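Arginyl-trna synthetase (Thermus thermophilus, PDB 1IQ0) probably attaches L-arginine to tRNA(Arg) at the expense of ATP, as a monomeric class I aminoacyl-tRNA synthetase. Local coordinates at residues Gly37-Ala42 with Gly75-Phe80; Phe67-Val72 with Asn79-Thr84. One frame throughout, in Å; residues are numbered along the deposited sequence.

Contact 1 of 2, residues Gly37-Ala42 with Gly75-Phe80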
loop_
_atom_site.group_PDB
_atom_site.type_symbol
_atom_site.label_atom_id
_atom_site.label_comp_id
_atom_site.label_asym_id
_atom_site.label_seq_id
_atom_site.Cartn_x
_atom_site.Cartn_y
_atom_site.Cartn_z
ATOM N N GLY A 37 19.347 -1.044 -20.510
ATOM C CA GLY A 37 19.169 -0.309 -21.742
ATOM C C GLY A 37 18.122 0.777 -21.619
ATOM O O GLY A 37 17.259 0.747 -20.738
ATOM N N VAL A 38 18.206 1.751 -22.510
ATOM C CA VAL A 38 17.261 2.846 -22.520
ATOM C C VAL A 38 16.693 2.954 -23.931
ATOM O O VAL A 38 17.433 2.886 -24.917
ATOM C CB VAL A 38 17.945 4.167 -22.120
ATOM C CG1 VAL A 38 19.031 4.524 -23.129
ATOM C CG2 VAL A 38 16.913 5.269 -22.016
ATOM N N PRO A 39 15.365 3.093 -24.050
ATOM C CA PRO A 39 14.722 3.205 -25.360
ATOM C C PRO A 39 14.757 4.648 -25.869
ATOM O O PRO A 39 14.595 5.584 -25.088
ATOM C CB PRO A 39 13.303 2.738 -25.073
ATOM C CG PRO A 39 13.055 3.342 -23.714
ATOM C CD PRO A 39 14.360 3.058 -22.970
ATOM N N LEU A 40 14.981 4.827 -27.165
ATOM C CA LEU A 40 15.002 6.168 -27.742
ATOM C C LEU A 40 13.979 6.266 -28.865
ATOM O O LEU A 40 14.251 6.827 -29.926
ATOM C CB LEU A 40 16.395 6.522 -28.273
ATOM C CG LEU A 40 17.470 6.675 -27.198
ATOM C CD1 LEU A 40 18.008 5.300 -26.821
ATOM C CD2 LEU A 40 18.598 7.540 -27.713
ATOM N N PHE A 41 12.796 5.713 -28.615
ATOM C CA PHE A 41 11.714 5.725 -29.589
ATOM C C PHE A 41 10.767 6.889 -29.323
ATOM O O PHE A 41 10.241 7.496 -30.255
ATOM C CB PHE A 41 10.957 4.399 -29.529
ATOM C CG PHE A 41 11.828 3.203 -29.776
ATOM C CD1 PHE A 41 12.370 2.969 -31.037
ATOM C CD2 PHE A 41 12.137 2.326 -28.743
ATOM C CE1 PHE A 41 13.208 1.878 -31.266
ATOM C CE2 PHE A 41 12.972 1.235 -28.960
ATOM C CZ PHE A 41 13.510 1.011 -30.225
ATOM N N ALA A 42 10.555 7.197 -28.048
ATOM C CA ALA A 42 9.684 8.301 -27.666
ATOM C C ALA A 42 10.275 9.603 -28.201
ATOM O O ALA A 42 9.548 10.532 -28.552
ATOM C CB ALA A 42 9.549 8.364 -26.150
ATOM N N GLY A 75 19.949 -0.990 -32.188
ATOM C CA GLY A 75 18.668 -0.770 -32.839
ATOM C C GLY A 75 17.600 -0.037 -32.047
ATOM O O GLY A 75 16.610 -0.638 -31.624
ATOM N N GLY A 76 17.792 1.264 -31.845
ATOM C CA GLY A 76 16.809 2.044 -31.112
ATOM C C GLY A 76 17.135 2.265 -29.648
ATOM O O GLY A 76 16.847 3.328 -29.094
ATOM N N TYR A 77 17.728 1.260 -29.014
ATOM C CA TYR A 77 18.095 1.357 -27.608
ATOM C C TYR A 77 19.580 1.645 -27.468
ATOM O O TYR A 77 20.356 1.475 -28.408
ATOM C CB TYR A 77 17.825 0.034 -26.869
ATOM C CG TYR A 77 16.380 -0.398 -26.746
ATOM C CD1 TYR A 77 15.692 -0.943 -27.830
ATOM C CD2 TYR A 77 15.709 -0.290 -25.528
ATOM C CE1 TYR A 77 14.366 -1.377 -27.699
ATOM C CE2 TYR A 77 14.389 -0.716 -25.385
ATOM C CZ TYR A 77 13.724 -1.257 -26.471
ATOM O OH TYR A 77 12.419 -1.672 -26.322
ATOM N N LEU A 78 19.965 2.101 -26.283
ATOM C CA LEU A 78 21.368 2.318 -25.968
ATOM C C LEU A 78 21.550 1.410 -24.754
ATOM O O LEU A 78 21.023 1.694 -23.674
ATOM C CB LEU A 78 21.671 3.771 -25.594
ATOM C CG LEU A 78 23.127 3.946 -25.120
ATOM C CD1 LEU A 78 24.098 3.403 -26.172
ATOM C CD2 LEU A 78 23.419 5.408 -24.838
ATOM N N ASN A 79 22.255 0.299 -24.946
ATOM C CA ASN A 79 22.471 -0.654 -23.863
ATOM C C ASN A 79 23.782 -0.444 -23.130
ATOM O O ASN A 79 24.743 0.091 -23.682
ATOM C CB ASN A 79 22.413 -2.088 -24.389
ATOM C CG ASN A 79 21.042 -2.465 -24.901
ATOM O OD1 ASN A 79 20.022 -1.989 -24.400
ATOM N ND2 ASN A 79 21.009 -3.340 -25.893
ATOM N N PHE A 80 23.811 -0.876 -21.874
ATOM C CA PHE A 80 25.002 -0.732 -21.059
ATOM C C PHE A 80 25.431 -2.049 -20.431
ATOM O O PHE A 80 24.631 -2.740 -19.792
ATOM C CB PHE A 80 24.770 0.291 -19.942
ATOM C CG PHE A 80 24.297 1.625 -20.430
ATOM C CD1 PHE A 80 22.953 1.835 -20.722
ATOM C CD2 PHE A 80 25.198 2.669 -20.616
ATOM C CE1 PHE A 80 22.510 3.073 -21.195
ATOM C CE2 PHE A 80 24.768 3.912 -21.087
ATOM C CZ PHE A 80 23.420 4.115 -21.378
#
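Val38 and Leu78 form the hydrogen-bonded pair where strands 36-39 and 77-82 run antiparallel in the four-stranded sheet of the N-terminal domain. Val38 N and Leu78 O are 3.0 Å apart, and Leu78 N returns the bond to Val38 O. On the face bearing Val38 and Leu78, CG1 of Val38 sits between its own N and carbonyl carbon (chi1 62°), and this puts it 3.7 Å from Leu78 CB. Leu40 CD1 comes in beside it, 4.2 Å from the same Leu78 CB, and the Leu40 side chain also packs on Ile54 and Ala55 of helix 51-60.

The opposite face carries Pro39, Tyr77 and Asn79. Pro39 CB packs 3.6 Å from Tyr77 CE2, and beyond it Phe41 turns an edge to the tyrosine's face in an offset edge-to-face pair, planes at 79°. With CG anti to the carbonyl carbon (chi1 -58°), Phe41 swings back to the hairpin turn, its CZ 3.6 Å from Gly76 CA; a side chain on Gly76 would run into this ring. Gly37 is crowded too: Asn79 OD1 lies 3.3 Å from Gly37 CA, where a CB would collide with it.

Contact 2 of 2, residues Phe67-Val72 with Asn79-Thr84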
loop_
_atom_site.group_PDB
_atom_site.type_symbol
_atom_site.label_atom_id
_atom_site.label_comp_id
_atom_site.label_asym_id
_atom_site.label_seq_id
_atom_site.Cartn_x
_atom_site.Cartn_y
_atom_site.Cartn_z
ATOM N N PHE A 67 31.127 2.476 -13.145
ATOM C CA PHE A 67 30.624 1.109 -13.069
ATOM C C PHE A 67 30.160 0.552 -14.409
ATOM O O PHE A 67 29.784 -0.617 -14.499
ATOM C CB PHE A 67 29.502 1.004 -12.019
ATOM C CG PHE A 67 28.353 1.954 -12.241
ATOM C CD1 PHE A 67 27.421 1.724 -13.248
ATOM C CD2 PHE A 67 28.197 3.077 -11.429
ATOM C CE1 PHE A 67 26.346 2.598 -13.447
ATOM C CE2 PHE A 67 27.128 3.958 -11.618
ATOM C CZ PHE A 67 26.199 3.715 -12.631
ATOM N N VAL A 68 30.197 1.378 -15.451
ATOM C CA VAL A 68 29.787 0.929 -16.782
ATOM C C VAL A 68 30.997 0.531 -17.629
ATOM O O VAL A 68 31.914 1.325 -17.849
ATOM C CB VAL A 68 28.982 2.014 -17.532
ATOM C CG1 VAL A 68 28.674 1.549 -18.956
ATOM C CG2 VAL A 68 27.678 2.291 -16.789
ATOM N N GLU A 69 30.982 -0.711 -18.096
ATOM C CA GLU A 69 32.062 -1.258 -18.908
ATOM C C GLU A 69 32.042 -0.688 -20.322
ATOM O O GLU A 69 33.069 -0.243 -20.834
ATOM C CB GLU A 69 31.928 -2.784 -18.975
ATOM C CG GLU A 69 33.011 -3.506 -19.772
ATOM C CD GLU A 69 34.226 -3.855 -18.933
ATOM O OE1 GLU A 69 35.033 -2.952 -18.629
ATOM O OE2 GLU A 69 34.366 -5.042 -18.569
ATOM N N GLU A 70 30.867 -0.704 -20.943
ATOM C CA GLU A 70 30.717 -0.217 -22.309
ATOM C C GLU A 70 29.259 0.085 -22.653
ATOM O O GLU A 70 28.338 -0.580 -22.162
ATOM C CB GLU A 70 31.270 -1.264 -23.280
ATOM C CG GLU A 70 30.986 -0.998 -24.745
ATOM C CD GLU A 70 31.451 -2.137 -25.636
ATOM O OE1 GLU A 70 32.667 -2.419 -25.652
ATOM O OE2 GLU A 70 30.604 -2.754 -26.315
ATOM N N ALA A 71 29.061 1.102 -23.488
ATOM C CA ALA A 71 27.732 1.500 -23.934
ATOM C C ALA A 71 27.626 1.091 -25.396
ATOM O O ALA A 71 28.516 1.388 -26.192
ATOM C CB ALA A 71 27.551 3.009 -23.792
ATOM N N VAL A 72 26.541 0.413 -25.750
ATOM C CA VAL A 72 26.361 -0.057 -27.114
ATOM C C VAL A 72 25.015 0.304 -27.721
ATOM O O VAL A 72 23.969 -0.115 -27.224
ATOM C CB VAL A 72 26.511 -1.597 -27.185
ATOM C CG1 VAL A 72 26.414 -2.069 -28.631
ATOM C CG2 VAL A 72 27.834 -2.017 -26.566
ATOM N N ASN A 79 22.255 0.299 -24.946
ATOM C CA ASN A 79 22.471 -0.654 -23.863
ATOM C C ASN A 79 23.782 -0.444 -23.130
ATOM O O ASN A 79 24.743 0.091 -23.682
ATOM C CB ASN A 79 22.413 -2.088 -24.389
ATOM C CG ASN A 79 21.042 -2.465 -24.901
ATOM O OD1 ASN A 79 20.022 -1.989 -24.400
ATOM N ND2 ASN A 79 21.009 -3.340 -25.893
ATOM N N PHE A 80 23.811 -0.876 -21.874
ATOM C CA PHE A 80 25.002 -0.732 -21.059
ATOM C C PHE A 80 25.431 -2.049 -20.431
ATOM O O PHE A 80 24.631 -2.740 -19.792
ATOM C CB PHE A 80 24.770 0.291 -19.942
ATOM C CG PHE A 80 24.297 1.625 -20.430
ATOM C CD1 PHE A 80 22.953 1.835 -20.722
ATOM C CD2 PHE A 80 25.198 2.669 -20.616
ATOM C CE1 PHE A 80 22.510 3.073 -21.195
ATOM C CE2 PHE A 80 24.768 3.912 -21.087
ATOM C CZ PHE A 80 23.420 4.115 -21.378
ATOM N N ARG A 81 26.696 -2.394 -20.621
ATOM C CA ARG A 81 27.241 -3.601 -20.033
ATOM C C ARG A 81 28.013 -3.104 -18.816
ATOM O O ARG A 81 28.878 -2.239 -18.939
ATOM C CB ARG A 81 28.164 -4.318 -21.024
ATOM C CG ARG A 81 28.785 -5.615 -20.487
ATOM C CD ARG A 81 29.089 -6.593 -21.619
ATOM N NE ARG A 81 29.644 -5.916 -22.790
ATOM C CZ ARG A 81 30.876 -5.427 -22.866
ATOM N NH1 ARG A 81 31.707 -5.540 -21.838
ATOM N NH2 ARG A 81 31.271 -4.802 -23.969
ATOM N N LEU A 82 27.680 -3.638 -17.644
ATOM C CA LEU A 82 28.321 -3.226 -16.406
ATOM C C LEU A 82 29.629 -3.951 -16.138
ATOM O O LEU A 82 29.849 -5.059 -16.623
ATOM C CB LEU A 82 27.368 -3.460 -15.226
ATOM C CG LEU A 82 26.003 -2.754 -15.282
ATOM C CD1 LEU A 82 25.206 -3.073 -14.025
ATOM C CD2 LEU A 82 26.199 -1.241 -15.419
ATOM N N ARG A 83 30.512 -3.315 -15.379
ATOM C CA ARG A 83 31.761 -3.965 -15.021
ATOM C C ARG A 83 31.349 -4.966 -13.944
ATOM O O ARG A 83 30.735 -4.599 -12.938
ATOM C CB ARG A 83 32.772 -2.968 -14.448
ATOM C CG ARG A 83 33.272 -1.931 -15.440
ATOM C CD ARG A 83 34.536 -1.274 -14.917
ATOM N NE ARG A 83 34.369 -0.820 -13.541
ATOM C CZ ARG A 83 35.355 -0.368 -12.773
ATOM N NH1 ARG A 83 36.595 -0.306 -13.248
ATOM N NH2 ARG A 83 35.101 0.015 -11.526
ATOM N N THR A 84 31.669 -6.230 -14.165
ATOM C CA THR A 84 31.301 -7.272 -13.217
ATOM C C THR A 84 31.659 -6.943 -11.767
ATOM O O THR A 84 30.829 -7.100 -10.875
ATOM C CB THR A 84 31.924 -8.600 -13.645
ATOM O OG1 THR A 84 31.411 -8.939 -14.942
ATOM C CG2 THR A 84 31.580 -9.718 -12.655
HETATM O O HOH W 1 33.514 -6.608 -16.524
#
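Arg81 sits opposite two residues, Glu69 and Glu70, at a classic beta bulge that shifts the register by one in the antiparallel hairpin of strands 68-74 and 77-82. The carbonyl of Arg81 fits into the bulge and accepts two bonds, from Glu69 N at 2.7 Å and from Glu70 N at 3.2 Å. Glu69 CB leans against the same oxygen, so a single carbonyl fills the hollow of the bulge.

Over this bulge lies the Arg81 side chain. Its bend at chi3 (41°) turns the guanidinium back across the neighbouring strand, with NH1 close to Glu69 CG and NH2 3.2 Å from Glu70 OE2 in a salt bridge, although the position of that oxygen is less certain. An alanine in place of Glu70 would probably leave Arg81 NH2 without its carboxylate mate and the guanidinium freer to swing off the bulge.

On the face bearing Ala71 and Phe80 the contact is between apolar side chains. Ala71 CB and Val68 CG1 both touch Phe80 CD2, the valine methyl coming in at the ring edge; Leu6 and Ile10 of helix 3-15 also pack on this ring. Further along, Leu82 CD2 seats against both Val68 CG2 and the edge of Phe67, which approach it from the same side, 3.9 Å from Phe67 CD1. Arg83, the N-cap residue of helix 84-92, lays CG against the Glu69 backbone and sends its guanidinium to a salt bridge with Glu66. One water spans the strand end, donating to Glu69 OE2 at 2.7 Å and accepting from Thr84 N at 3.0 Å.

Contacts 1 and 2 lie on either side of strand 77-82, with their centres about 14 Å apart in the antiparallel sheet of the N-terminal domain. Strand 36-39 comes first along the chain; after helices 42-46 and 51-60, strand 68-74 forms one outer edge and the hairpin returns as 77-82 between the two. Asn79 and Phe80 belong to both contacts, and Leu78 CD1 of contact 1 packs 3.6 Å from Val72 C of contact 2. Strand 77-82 therefore ties the earlier strand to the hairpin's edge. The centres of contacts 1 and 2 lie about 32 and 35 Å from the chain's centre, so this sheet sits well out from the middle of the protein.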